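PDB 3NQN: uncharacterized protein from Deinococcus radiodurans, which is of unknown function but binds calcium ions and belongs to a family grouped with the Bet v 1-like folds. Local coordinates for residues L12-G17 with L22-E27. Numbering follows the deposited sequence.
Sequences LRHPHG and LAFVRE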
ATOM      1  N   LEU A  12     -23.634  19.984 -13.868  1.00 29.16           N
ATOM      2  CA  LEU A  12     -24.471  18.851 -14.306  1.00 30.53           C
ATOM      3  C   LEU A  12     -25.850  19.049 -13.745  1.00 33.32           C
ATOM      4  O   LEU A  12     -25.994  19.501 -12.615  1.00 33.49           O
ATOM      5  CB  LEU A  12     -23.971  17.526 -13.723  1.00 30.88           C
ATOM      6  CG  LEU A  12     -22.661  16.929 -14.161  1.00 37.44           C
ATOM      7  CD1 LEU A  12     -22.398  15.663 -13.337  1.00 35.44           C
ATOM      8  CD2 LEU A  12     -22.702  16.613 -15.664  1.00 41.19           C
ATOM      9  N   ARG A  13     -26.864  18.646 -14.495  1.00 34.88           N
ATOM     10  CA  ARG A  13     -28.233  18.739 -14.027  0.50 35.50           C
ATOM     11  C   ARG A  13     -28.710  17.401 -13.472  1.00 37.03           C
ATOM     12  O   ARG A  13     -28.535  16.358 -14.100  1.00 37.07           O
ATOM     13  CB  ARG A  13     -29.156  19.195 -15.159  0.50 37.07           C
ATOM     14  CG  ARG A  13     -30.638  19.226 -14.778  0.50 36.18           C
ATOM     15  CD  ARG A  13     -31.352  20.351 -15.489  0.50 45.75           C
ATOM     16  NE  ARG A  13     -32.800  20.270 -15.356  0.50 44.63           N
ATOM     17  CZ  ARG A  13     -33.593  21.330 -15.289  0.50 51.22           C
ATOM     18  NH1 ARG A  13     -33.065  22.544 -15.264  0.50 48.92           N
ATOM     19  NH2 ARG A  13     -34.908  21.178 -15.188  0.50 50.89           N
ATOM     20  N   HIS A  14     -29.286  17.425 -12.278  1.00 34.93           N
ATOM     21  CA  HIS A  14     -29.860  16.211 -11.723  1.00 35.95           C
ATOM     22  C   HIS A  14     -31.263  16.110 -12.326  1.00 33.55           C
ATOM     23  O   HIS A  14     -32.043  17.025 -12.187  1.00 34.48           O
ATOM     24  CB  HIS A  14     -29.946  16.283 -10.188  1.00 36.00           C
ATOM     25  CG  HIS A  14     -30.244  14.966  -9.542  1.00 36.55           C
ATOM     26  ND1 HIS A  14     -31.432  14.289  -9.740  1.00 36.34           N
ATOM     27  CD2 HIS A  14     -29.514  14.201  -8.700  1.00 35.21           C
ATOM     28  CE1 HIS A  14     -31.408  13.159  -9.060  1.00 41.55           C
ATOM     29  NE2 HIS A  14     -30.261  13.084  -8.415  1.00 36.89           N
ATOM     30  N   PRO A  15     -31.573  15.004 -13.010  1.00 35.53           N
ATOM     31  CA  PRO A  15     -32.895  14.828 -13.647  1.00 39.85           C
ATOM     32  C   PRO A  15     -34.116  14.880 -12.711  1.00 41.82           C
ATOM     33  O   PRO A  15     -35.226  15.080 -13.185  1.00 41.55           O
ATOM     34  CB  PRO A  15     -32.804  13.426 -14.278  1.00 41.24           C
ATOM     35  CG  PRO A  15     -31.368  13.111 -14.345  1.00 42.98           C
ATOM     36  CD  PRO A  15     -30.701  13.836 -13.222  1.00 35.10           C
ATOM     37  N   HIS A  16     -33.918  14.681 -11.405  1.00 40.55           N
ATOM     38  CA  HIS A  16     -35.048  14.647 -10.465  1.00 40.19           C
ATOM     39  C   HIS A  16     -35.301  15.965  -9.693  1.00 40.88           C
ATOM     40  O   HIS A  16     -36.161  16.011  -8.807  1.00 41.94           O
ATOM     41  CB  HIS A  16     -34.891  13.480  -9.484  1.00 42.72           C
ATOM     42  CG  HIS A  16     -34.907  12.128 -10.137  1.00 42.58           C
ATOM     43  ND1 HIS A  16     -34.452  10.990  -9.504  1.00 37.65           N
ATOM     44  CD2 HIS A  16     -35.287  11.739 -11.381  1.00 50.20           C
ATOM     45  CE1 HIS A  16     -34.587   9.952 -10.315  1.00 50.66           C
ATOM     46  NE2 HIS A  16     -35.078  10.379 -11.464  1.00 44.92           N
ATOM     47  N   GLY A  17     -34.552  17.027 -10.008  1.00 38.31           N
ATOM     48  CA  GLY A  17     -34.812  18.340  -9.399  1.00 38.82           C
ATOM     49  C   GLY A  17     -33.944  18.663  -8.200  1.00 37.53           C
ATOM     50  O   GLY A  17     -33.028  17.911  -7.863  1.00 38.51           O
ATOM     51  N   LEU A  22     -29.630  18.048  -3.979  1.00 37.15           N
ATOM     52  CA  LEU A  22     -29.069  18.298  -2.629  1.00 36.43           C
ATOM     53  C   LEU A  22     -28.714  16.990  -1.932  1.00 38.04           C
ATOM     54  O   LEU A  22     -27.640  16.865  -1.358  1.00 38.50           O
ATOM     55  CB  LEU A  22     -30.068  19.067  -1.760  1.00 39.30           C
ATOM     56  CG  LEU A  22     -29.990  20.569  -1.697  1.00 45.33           C
ATOM     57  CD1 LEU A  22     -31.204  21.120  -0.922  1.00 51.22           C
ATOM     58  CD2 LEU A  22     -28.688  20.999  -1.034  1.00 41.93           C
ATOM     59  N   ALA A  23     -29.630  16.009  -1.980  1.00 38.07           N
ATOM     60  CA  ALA A  23     -29.406  14.717  -1.350  1.00 36.79           C
ATOM     61  C   ALA A  23     -28.231  13.983  -1.982  1.00 36.90           C
ATOM     62  O   ALA A  23     -27.435  13.343  -1.292  1.00 36.81           O
ATOM     63  CB  ALA A  23     -30.681  13.846  -1.431  1.00 39.80           C
ATOM     64  N   PHE A  24     -28.149  14.061  -3.298  1.00 35.84           N
ATOM     65  CA  PHE A  24     -27.087  13.408  -4.075  1.00 33.65           C
ATOM     66  C   PHE A  24     -25.688  13.949  -3.709  1.00 31.29           C
ATOM     67  O   PHE A  24     -24.770  13.182  -3.432  1.00 34.25           O
ATOM     68  CB  PHE A  24     -27.380  13.624  -5.570  1.00 33.80           C
ATOM     69  CG  PHE A  24     -26.336  13.082  -6.496  1.00 33.68           C
ATOM     70  CD1 PHE A  24     -26.386  11.778  -6.928  1.00 38.64           C
ATOM     71  CD2 PHE A  24     -25.367  13.912  -7.020  1.00 31.21           C
ATOM     72  CE1 PHE A  24     -25.448  11.293  -7.821  1.00 34.43           C
ATOM     73  CE2 PHE A  24     -24.428  13.429  -7.921  1.00 31.49           C
ATOM     74  CZ  PHE A  24     -24.473  12.119  -8.309  1.00 37.39           C
ATOM     75  N   VAL A  25     -25.539  15.264  -3.681  1.00 31.61           N
ATOM     76  CA  VAL A  25     -24.227  15.863  -3.382  1.00 30.19           C
ATOM     77  C   VAL A  25     -23.832  15.715  -1.924  1.00 32.19           C
ATOM     78  O   VAL A  25     -22.643  15.810  -1.590  1.00 34.97           O
ATOM     79  CB  VAL A  25     -24.131  17.379  -3.813  1.00 29.77           C
ATOM     80  CG1 VAL A  25     -24.342  17.525  -5.354  1.00 29.96           C
ATOM     81  CG2 VAL A  25     -25.104  18.223  -3.037  1.00 33.68           C
ATOM     82  N   ARG A  26     -24.808  15.478  -1.053  1.00 32.72           N
ATOM     83  CA  ARG A  26     -24.534  15.373   0.387  1.00 32.50           C
ATOM     84  C   ARG A  26     -24.182  13.977   0.838  1.00 36.77           C
ATOM     85  O   ARG A  26     -23.736  13.801   1.978  1.00 37.67           O
ATOM     86  CB  ARG A  26     -25.707  15.895   1.204  1.00 32.12           C
ATOM     87  CG  ARG A  26     -25.827  17.406   1.167  1.00 28.59           C
ATOM     88  CD  ARG A  26     -27.101  17.879   1.760  1.00 33.30           C
ATOM     89  NE  ARG A  26     -27.074  19.316   2.002  1.00 36.74           N
ATOM     90  CZ  ARG A  26     -28.146  20.048   2.292  1.00 39.44           C
ATOM     91  NH1 ARG A  26     -29.346  19.487   2.372  1.00 38.69           N
ATOM     92  NH2 ARG A  26     -28.017  21.348   2.507  1.00 39.46           N
ATOM     93  N   GLU A  27     -24.399  12.976  -0.027  1.00 36.37           N
ATOM     94  CA  GLU A  27     -24.063  11.599   0.311  0.50 38.10           C
ATOM     95  C   GLU A  27     -22.974  11.086  -0.636  1.00 36.79           C
ATOM     96  O   GLU A  27     -23.232  10.837  -1.818  1.00 35.21           O
ATOM     97  CB  GLU A  27     -25.304  10.700   0.261  0.50 40.71           C
ATOM     98  CG  GLU A  27     -25.060   9.322   0.866  0.50 43.56           C
ATOM     99  CD  GLU A  27     -26.329   8.520   1.074  0.50 47.53           C
ATOM    100  OE1 GLU A  27     -27.429   9.030   0.764  0.50 47.22           O
ATOM    101  OE2 GLU A  27     -26.220   7.369   1.552  0.50 44.45           O
TER
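The imidazole of His14 and the phenyl ring of Phe24 meet in an offset edge-to-face pair that joins the turn just after strand 5-13 to helix 18-26, the first strand-to-helix connection of a domain placed among the Bet v 1-like folds. The planes stand at 77° and the centroids are 5.6 Å apart, with the histidine giving the edge and the phenylalanine the face. From CB of His14, CG lies anti to the backbone N (chi1 -167°), which carries the ring across toward the helix. On one flank of CG, ND1 accepts a hydrogen bond from the backbone N of His16 at 3.0 Å, nearly in the ring plane. This in-plane bond would help to hold the ring's rotation and suits a histidine, whose ND1 can serve the turn while its CD2-NE2 edge packs against Phe24. CD2, on the other flank of CG, reaches Phe24 CB at 3.8 Å and Phe24 CG at 4.0 Å. With an alanine in place of His14, the amide of His16 would probably lose its side-chain acceptor and a gap would be likely to open beside Phe24. Leu155 touches both side chains, and Met105 of strand 104-114 also packs on Phe24, so a large, flat hydrocarbon suits this buried position. Pro15 and His16 fill the middle of a type I turn, closed by a weak bond from Gly17 N to His14 O. At the imidazole tip, NE2 lies 4.1 Å from Phe24 CB.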